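Local atomic coordinates of esterase (Alcaligenes sp., PDB entry 1QLW), a protein that probably hydrolyses carboxylic esters, as an esterase with the alpha/beta-hydrolase fold. Residues I102-I114 with V173-T186. Numbering follows the deposited sequence.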
ATOM      1  N   ILE A 102      -4.430   2.248   7.833  1.00 11.15           N
ATOM      2  CA  ILE A 102      -3.744   0.964   7.820  1.00 11.42           C
ATOM      3  C   ILE A 102      -3.999   0.182   6.540  1.00 10.88           C
ATOM      4  O   ILE A 102      -4.966   0.418   5.817  1.00 12.02           O
ATOM      5  CB  ILE A 102      -4.119   0.104   9.048  1.00 13.03           C
ATOM      6  CG1 ILE A 102      -5.539  -0.446   8.995  1.00 16.94           C
ATOM      7  CG2 ILE A 102      -3.895   0.904  10.327  1.00 16.53           C
ATOM      8  CD1 ILE A 102      -5.768  -1.857   9.358  1.00 20.41           C
ATOM      9  N   ASP A 103      -3.094  -0.778   6.289  1.00 10.72           N
ATOM     10  CA  ASP A 103      -3.437  -1.945   5.481  1.00 10.59           C
ATOM     11  C   ASP A 103      -3.526  -3.119   6.468  1.00 10.24           C
ATOM     12  O   ASP A 103      -2.607  -3.338   7.253  1.00 11.08           O
ATOM     13  CB  ASP A 103      -2.437  -2.283   4.382  1.00 10.91           C
ATOM     14  CG  ASP A 103      -2.508  -1.328   3.198  1.00 10.71           C
ATOM     15  OD1 ASP A 103      -3.533  -0.606   3.063  1.00 12.25           O
ATOM     16  OD2 ASP A 103      -1.585  -1.365   2.348  1.00 12.00           O
ATOM     17  N   GLN A 104      -4.652  -3.837   6.416  1.00 10.91           N
ATOM     18  CA  GLN A 104      -4.814  -4.987   7.291  1.00 11.00           C
ATOM     19  C   GLN A 104      -3.642  -5.953   7.164  1.00 10.71           C
ATOM     20  O   GLN A 104      -3.023  -6.059   6.100  1.00 11.21           O
ATOM     21  CB  GLN A 104      -6.054  -5.791   6.927  1.00 11.00           C
ATOM     22  CG  GLN A 104      -7.387  -5.240   7.396  1.00 11.19           C
ATOM     23  CD  GLN A 104      -8.508  -6.224   7.156  1.00 10.57           C
ATOM     24  OE1 GLN A 104      -8.337  -7.433   7.394  1.00 11.62           O
ATOM     25  NE2 GLN A 104      -9.646  -5.756   6.677  1.00 11.24           N
ATOM     26  N   SER A 105      -3.390  -6.694   8.231  1.00 11.81           N
ATOM     27  CA  SER A 105      -2.453  -7.810   8.133  1.00 11.79           C
ATOM     28  C   SER A 105      -2.821  -8.651   6.912  1.00 12.19           C
ATOM     29  O   SER A 105      -3.996  -8.934   6.659  1.00 12.86           O
ATOM     30  CB  SER A 105      -2.560  -8.652   9.395  1.00 13.59           C
ATOM     31  OG  SER A 105      -2.170  -7.933  10.545  1.00 14.37           O
ATOM     32  N   GLY A 106      -1.813  -9.046   6.144  1.00 11.83           N
ATOM     33  CA  GLY A 106      -2.024  -9.889   4.989  1.00 12.55           C
ATOM     34  C   GLY A 106      -2.741  -9.229   3.830  1.00 11.30           C
ATOM     35  O   GLY A 106      -3.326  -9.946   3.015  1.00 12.59           O
ATOM     36  N   ARG A 107      -2.686  -7.913   3.741  1.00 11.31           N
ATOM     37  CA  ARG A 107      -3.331  -7.156   2.679  1.00 11.09           C
ATOM     38  C   ARG A 107      -2.413  -5.990   2.301  1.00 10.37           C
ATOM     39  O   ARG A 107      -1.756  -5.413   3.150  1.00 11.18           O
ATOM     40  CB  ARG A 107      -4.692  -6.599   3.134  1.00 11.06           C
ATOM     41  CG  ARG A 107      -5.608  -6.107   2.036  1.00 11.79           C
ATOM     42  CD  ARG A 107      -6.422  -7.187   1.337  1.00 11.96           C
ATOM     43  NE  ARG A 107      -7.199  -7.975   2.293  1.00 11.34           N
ATOM     44  CZ  ARG A 107      -8.287  -7.543   2.926  1.00 10.51           C
ATOM     45  NH1 ARG A 107      -8.818  -6.378   2.580  1.00 11.27           N
ATOM     46  NH2 ARG A 107      -8.794  -8.267   3.905  1.00 12.18           N
ATOM     47  N   GLY A 108      -2.440  -5.578   1.031  1.00 11.17           N
ATOM     48  CA  GLY A 108      -1.734  -4.357   0.665  1.00 11.74           C
ATOM     49  C   GLY A 108      -0.257  -4.455   1.011  1.00 10.98           C
ATOM     50  O   GLY A 108       0.432  -5.426   0.639  1.00 11.54           O
ATOM     51  N   ARG A 109       0.236  -3.424   1.686  1.00 10.61           N
ATOM     52  CA  ARG A 109       1.647  -3.359   2.056  1.00 10.84           C
ATOM     53  C   ARG A 109       2.043  -4.208   3.257  1.00 10.83           C
ATOM     54  O   ARG A 109       3.216  -4.193   3.632  1.00 12.14           O
ATOM     55  CB  ARG A 109       2.012  -1.892   2.232  1.00 11.55           C
ATOM     56  CG  ARG A 109       1.918  -1.115   0.937  1.00 12.05           C
ATOM     57  CD  ARG A 109       2.208   0.349   1.109  1.00 13.01           C
ATOM     58  NE  ARG A 109       2.327   0.985  -0.206  1.00 12.40           N
ATOM     59  CZ  ARG A 109       2.748   2.227  -0.382  1.00 12.47           C
ATOM     60  NH1 ARG A 109       2.899   3.050   0.655  1.00 13.93           N
ATOM     61  NH2 ARG A 109       3.065   2.648  -1.602  1.00 12.73           N
ATOM     62  N   SER A 110       1.092  -4.937   3.838  1.00 10.74           N
ATOM     63  CA  SER A 110       1.290  -5.816   4.989  1.00 10.85           C
ATOM     64  C   SER A 110       1.505  -7.251   4.531  1.00 10.81           C
ATOM     65  O   SER A 110       0.621  -7.854   3.911  1.00 11.87           O
ATOM     66  CB  SER A 110       0.060  -5.740   5.882  1.00 10.98           C
ATOM     67  OG  SER A 110      -0.187  -4.423   6.297  1.00 11.31           O
ATOM     68  N   ALA A 111       2.681  -7.817   4.817  1.00 11.76           N
ATOM     69  CA  ALA A 111       3.106  -9.062   4.205  1.00 11.96           C
ATOM     70  C   ALA A 111       2.229 -10.265   4.511  1.00 11.77           C
ATOM     71  O   ALA A 111       1.827 -10.506   5.648  1.00 13.67           O
ATOM     72  CB  ALA A 111       4.512  -9.410   4.698  1.00 12.58           C
ATOM     73  N   THR A 112       2.042 -11.074   3.485  1.00 13.02           N
ATOM     74  CA  THR A 112       1.557 -12.433   3.558  1.00 12.76           C
ATOM     75  C   THR A 112       2.744 -13.401   3.616  1.00 13.23           C
ATOM     76  O   THR A 112       3.878 -12.996   3.426  1.00 14.54           O
ATOM     77  CB  THR A 112       0.687 -12.784   2.333  1.00 14.18           C
ATOM     78  OG1 THR A 112       1.475 -12.575   1.142  1.00 15.04           O
ATOM     79  CG2 THR A 112      -0.577 -11.940   2.290  1.00 14.96           C
ATOM     80  N   ASP A 113       2.470 -14.676   3.858  1.00 14.66           N
ATOM     81  CA  ASP A 113       3.459 -15.750   3.781  1.00 14.54           C
ATOM     82  C   ASP A 113       3.100 -16.578   2.537  1.00 13.54           C
ATOM     83  O   ASP A 113       1.982 -17.116   2.481  1.00 15.89           O
ATOM     84  CB  ASP A 113       3.431 -16.659   5.001  1.00 16.66           C
ATOM     85  CG  ASP A 113       4.503 -17.735   5.056  1.00 17.57           C
ATOM     86  OD1 ASP A 113       5.359 -17.800   4.153  1.00 17.41           O
ATOM     87  OD2 ASP A 113       4.509 -18.528   6.030  1.00 22.80           O
ATOM     88  N   ILE A 114       4.013 -16.675   1.591  1.00 13.27           N
ATOM     89  CA  ILE A 114       3.774 -17.445   0.380  1.00 13.76           C
ATOM     90  C   ILE A 114       4.333 -18.854   0.448  1.00 13.13           C
ATOM     91  O   ILE A 114       4.270 -19.616  -0.522  1.00 14.35           O
ATOM     92  CB  ILE A 114       4.267 -16.699  -0.873  1.00 14.34           C
ATOM     93  CG1 ILE A 114       5.711 -16.220  -0.805  1.00 15.13           C
ATOM     94  CG2 ILE A 114       3.308 -15.520  -1.141  1.00 15.81           C
ATOM     95  CD1 ILE A 114       6.762 -17.307  -0.690  1.00 16.89           C
ATOM     96  N   VAL A 173      -8.602  -5.791  -4.587  1.00 11.14           N
ATOM     97  CA  VAL A 173      -7.485  -6.729  -4.508  1.00 11.09           C
ATOM     98  C   VAL A 173      -7.935  -8.055  -3.930  1.00 11.05           C
ATOM     99  O   VAL A 173      -8.935  -8.123  -3.200  1.00 11.70           O
ATOM    100  CB  VAL A 173      -6.350  -6.146  -3.625  1.00 11.38           C
ATOM    101  CG1 VAL A 173      -5.796  -4.831  -4.166  1.00 12.18           C
ATOM    102  CG2 VAL A 173      -6.788  -5.953  -2.180  1.00 12.01           C
ATOM    103  N   PRO A 174      -7.162  -9.122  -4.148  1.00 11.59           N
ATOM    104  CA  PRO A 174      -7.428 -10.390  -3.473  1.00 11.64           C
ATOM    105  C   PRO A 174      -7.337 -10.268  -1.966  1.00 11.01           C
ATOM    106  O   PRO A 174      -6.565  -9.484  -1.416  1.00 11.79           O
ATOM    107  CB  PRO A 174      -6.346 -11.323  -4.016  1.00 13.30           C
ATOM    108  CG  PRO A 174      -6.026 -10.755  -5.352  1.00 13.86           C
ATOM    109  CD  PRO A 174      -6.094  -9.254  -5.173  1.00 12.04           C
ATOM    110  N   ASP A 175      -8.102 -11.125  -1.316  1.00 11.37           N
ATOM    111  CA  ASP A 175      -8.282 -11.107   0.129  1.00 11.64           C
ATOM    112  C   ASP A 175      -7.837 -12.426   0.727  1.00 11.37           C
ATOM    113  O   ASP A 175      -8.306 -13.488   0.311  1.00 12.81           O
ATOM    114  CB  ASP A 175      -9.751 -10.802   0.418  1.00 12.49           C
ATOM    115  CG  ASP A 175      -9.995 -10.338   1.820  1.00 12.42           C
ATOM    116  OD1 ASP A 175      -9.360 -10.884   2.738  1.00 13.04           O
ATOM    117  OD2 ASP A 175     -10.844  -9.428   1.993  1.00 13.15           O
ATOM    118  N   TRP A 176      -6.910 -12.347   1.691  1.00 12.02           N
ATOM    119  CA  TRP A 176      -6.347 -13.496   2.372  1.00 12.40           C
ATOM    120  C   TRP A 176      -6.995 -13.735   3.727  1.00 12.90           C
ATOM    121  O   TRP A 176      -6.475 -14.599   4.479  1.00 15.58           O
ATOM    122  CB  TRP A 176      -4.840 -13.265   2.523  1.00 13.68           C
ATOM    123  CG  TRP A 176      -4.067 -13.358   1.246  1.00 14.28           C
ATOM    124  CD1 TRP A 176      -4.217 -12.639   0.097  1.00 16.35           C
ATOM    125  CD2 TRP A 176      -2.961 -14.239   1.010  1.00 14.38           C
ATOM    126  NE1 TRP A 176      -3.311 -13.045  -0.848  1.00 17.21           N
ATOM    127  CE2 TRP A 176      -2.538 -14.035  -0.312  1.00 16.34           C
ATOM    128  CE3 TRP A 176      -2.314 -15.205   1.794  1.00 15.85           C
ATOM    129  CZ2 TRP A 176      -1.451 -14.737  -0.860  1.00 18.24           C
ATOM    130  CZ3 TRP A 176      -1.246 -15.912   1.247  1.00 17.32           C
ATOM    131  CH2 TRP A 176      -0.860 -15.664  -0.055  1.00 17.57           C
ATOM    132  N   LEU A 177      -8.126 -13.142   4.046  1.00 13.13           N
ATOM    133  CA  LEU A 177      -8.754 -13.296   5.352  1.00 13.79           C
ATOM    134  C   LEU A 177      -8.879 -14.754   5.780  1.00 14.04           C
ATOM    135  O   LEU A 177      -8.590 -15.124   6.932  1.00 15.91           O
ATOM    136  CB  LEU A 177     -10.181 -12.697   5.314  1.00 14.02           C
ATOM    137  CG  LEU A 177     -10.865 -12.622   6.674  1.00 14.75           C
ATOM    138  CD1 LEU A 177     -10.446 -11.395   7.439  1.00 17.02           C
ATOM    139  CD2 LEU A 177     -12.381 -12.689   6.529  1.00 17.45           C
ATOM    140  N   GLY A 178      -9.340 -15.597   4.856  1.00 14.92           N
ATOM    141  CA  GLY A 178      -9.657 -16.973   5.153  1.00 18.37           C
ATOM    142  C   GLY A 178      -8.465 -17.849   5.430  1.00 18.66           C
ATOM    143  O   GLY A 178      -8.628 -18.978   5.908  1.00 21.06           O
ATOM    144  N   SER A 179      -7.266 -17.353   5.155  1.00 17.27           N
ATOM    145  CA  SER A 179      -6.031 -18.061   5.376  1.00 19.04           C
ATOM    146  C   SER A 179      -5.294 -17.586   6.626  1.00 18.57           C
ATOM    147  O   SER A 179      -4.175 -18.020   6.866  1.00 21.87           O
ATOM    148  CB  SER A 179      -5.158 -17.934   4.119  1.00 20.69           C
ATOM    149  OG  SER A 179      -4.563 -16.665   4.180  1.00 21.01           O
ATOM    150  N   MET A 180      -5.890 -16.745   7.445  1.00 16.99           N
ATOM    151  CA  MET A 180      -5.323 -16.250   8.695  1.00 16.36           C
ATOM    152  C   MET A 180      -6.266 -16.660   9.805  1.00 13.80           C
ATOM    153  O   MET A 180      -7.437 -17.028   9.559  1.00 15.37           O
ATOM    154  CB  MET A 180      -5.145 -14.706   8.685  1.00 18.25           C
ATOM    155  CG  MET A 180      -3.767 -14.181   8.242  1.00 22.02           C
ATOM    156  SD  MET A 180      -3.625 -12.363   7.880  1.00 21.59           S
ATOM    157  CE  MET A 180      -4.691 -12.532   6.661  1.00 12.86           C
ATOM    158  N   PRO A 181      -5.824 -16.589  11.058  1.00 13.88           N
ATOM    159  CA  PRO A 181      -6.668 -16.928  12.195  1.00 13.11           C
ATOM    160  C   PRO A 181      -7.816 -15.940  12.349  1.00 12.81           C
ATOM    161  O   PRO A 181      -7.833 -14.851  11.762  1.00 13.35           O
ATOM    162  CB  PRO A 181      -5.718 -16.888  13.386  1.00 15.13           C
ATOM    163  CG  PRO A 181      -4.344 -17.034  12.808  1.00 18.40           C
ATOM    164  CD  PRO A 181      -4.446 -16.256  11.490  1.00 15.02           C
ATOM    165  N   THR A 182      -8.741 -16.310  13.230  1.00 13.42           N
ATOM    166  CA  THR A 182      -9.812 -15.440  13.685  1.00 13.71           C
ATOM    167  C   THR A 182      -9.764 -15.413  15.206  1.00 13.94           C
ATOM    168  O   THR A 182      -9.754 -16.497  15.808  1.00 15.59           O
ATOM    169  CB  THR A 182     -11.200 -15.938  13.247  1.00 14.85           C
ATOM    170  OG1 THR A 182     -11.250 -16.003  11.814  1.00 16.32           O
ATOM    171  CG2 THR A 182     -12.326 -15.031  13.712  1.00 16.67           C
ATOM    172  N   PRO A 183      -9.739 -14.254  15.834  1.00 14.24           N
ATOM    173  CA  PRO A 183      -9.733 -12.937  15.224  1.00 14.30           C
ATOM    174  C   PRO A 183      -8.535 -12.698  14.330  1.00 12.67           C
ATOM    175  O   PRO A 183      -7.431 -13.222  14.524  1.00 13.79           O
ATOM    176  CB  PRO A 183      -9.661 -11.991  16.443  1.00 15.90           C
ATOM    177  CG  PRO A 183     -10.366 -12.765  17.514  1.00 17.20           C
ATOM    178  CD  PRO A 183      -9.897 -14.169  17.312  1.00 16.81           C
ATOM    179  N   ASN A 184      -8.765 -11.911  13.290  1.00 12.39           N
ATOM    180  CA  ASN A 184      -7.691 -11.616  12.339  1.00 12.04           C
ATOM    181  C   ASN A 184      -6.553 -10.950  13.084  1.00 11.84           C
ATOM    182  O   ASN A 184      -6.776 -10.197  14.027  1.00 12.14           O
ATOM    183  CB  ASN A 184      -8.294 -10.683  11.276  1.00 12.61           C
ATOM    184  CG  ASN A 184      -7.323 -10.404  10.145  1.00 12.67           C
ATOM    185  OD1 ASN A 184      -7.283 -11.171   9.154  1.00 15.76           O
ATOM    186  ND2 ASN A 184      -6.559  -9.373  10.285  1.00 11.95           N
ATOM    187  N   PRO A 185      -5.309 -11.147  12.659  1.00 12.37           N
ATOM    188  CA  PRO A 185      -4.158 -10.509  13.293  1.00 12.57           C
ATOM    189  C   PRO A 185      -4.227  -9.001  13.367  1.00 12.08           C
ATOM    190  O   PRO A 185      -3.608  -8.369  14.248  1.00 12.64           O
ATOM    191  CB  PRO A 185      -2.962 -11.001  12.470  1.00 13.68           C
ATOM    192  CG  PRO A 185      -3.396 -12.353  11.993  1.00 14.32           C
ATOM    193  CD  PRO A 185      -4.853 -12.136  11.653  1.00 13.49           C
ATOM    194  N   THR A 186      -5.008  -8.354  12.488  1.00 11.93           N
ATOM    195  CA  THR A 186      -5.207  -6.914  12.580  1.00 11.69           C
ATOM    196  C   THR A 186      -5.730  -6.518  13.953  1.00 11.49           C
ATOM    197  O   THR A 186      -5.416  -5.438  14.447  1.00 12.41           O
ATOM    198  CB  THR A 186      -6.176  -6.445  11.479  1.00 11.70           C
ATOM    199  OG1 THR A 186      -5.679  -6.810  10.186  1.00 11.91           O
ATOM    200  CG2 THR A 186      -6.383  -4.956  11.503  1.00 12.59           C
TER
HETATM  201  O   HOH W   1      -6.075 -10.218   3.656  1.00 13.95           O
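Ser105 and Thr186 bring the two backbones to 5.3 Å between CA atoms, where the loop leaving strand 99-103 of the alpha/beta-hydrolase sheet meets the start of helix 185-197. A type II turn from Gln104 to Arg107 shapes that loop. Threonine suits position Thr186 because its two branches do different work: the hydroxyl OG1 accepts from Ser105 N at 3.0 Å, while the methyl CG2 packs on Ile102 CD1. Gly106 fits the turn through its positive phi of 69°, and a side chain there would run into Met180 CE. Bent at chi2 and chi3, the Arg107 chain folds back to set NH2 2.9 Å from Asp175 OD1 in a salt bridge. The carboxylate is tilted 47° from the guanidinium plane, with OD2 over one face, so the two do not pair flat. Asp175 OD1 also accepts from Leu177 N in an Asx turn, and Gln207 bonds to both Arg107 NH2 and Asp175 OD2; Arg107 NH1 reaches Gly70 O and Leu73 O. Farther along the loop, Thr112 lays its methyl CG2 over the broad apolar face of Trp176, 3.8 Å from the centroid of the six-membered ring in a CH-pi contact, with Ile114 CG2 near CH2. Replacing Trp176 by an alanine is likely to leave the Thr112 methyl without its aromatic platform and open a gap beside Ile114. A single water ties backbone to side chain, accepting from Arg107 NE and Trp176 N and donating to Gly106 O at 2.8 Å.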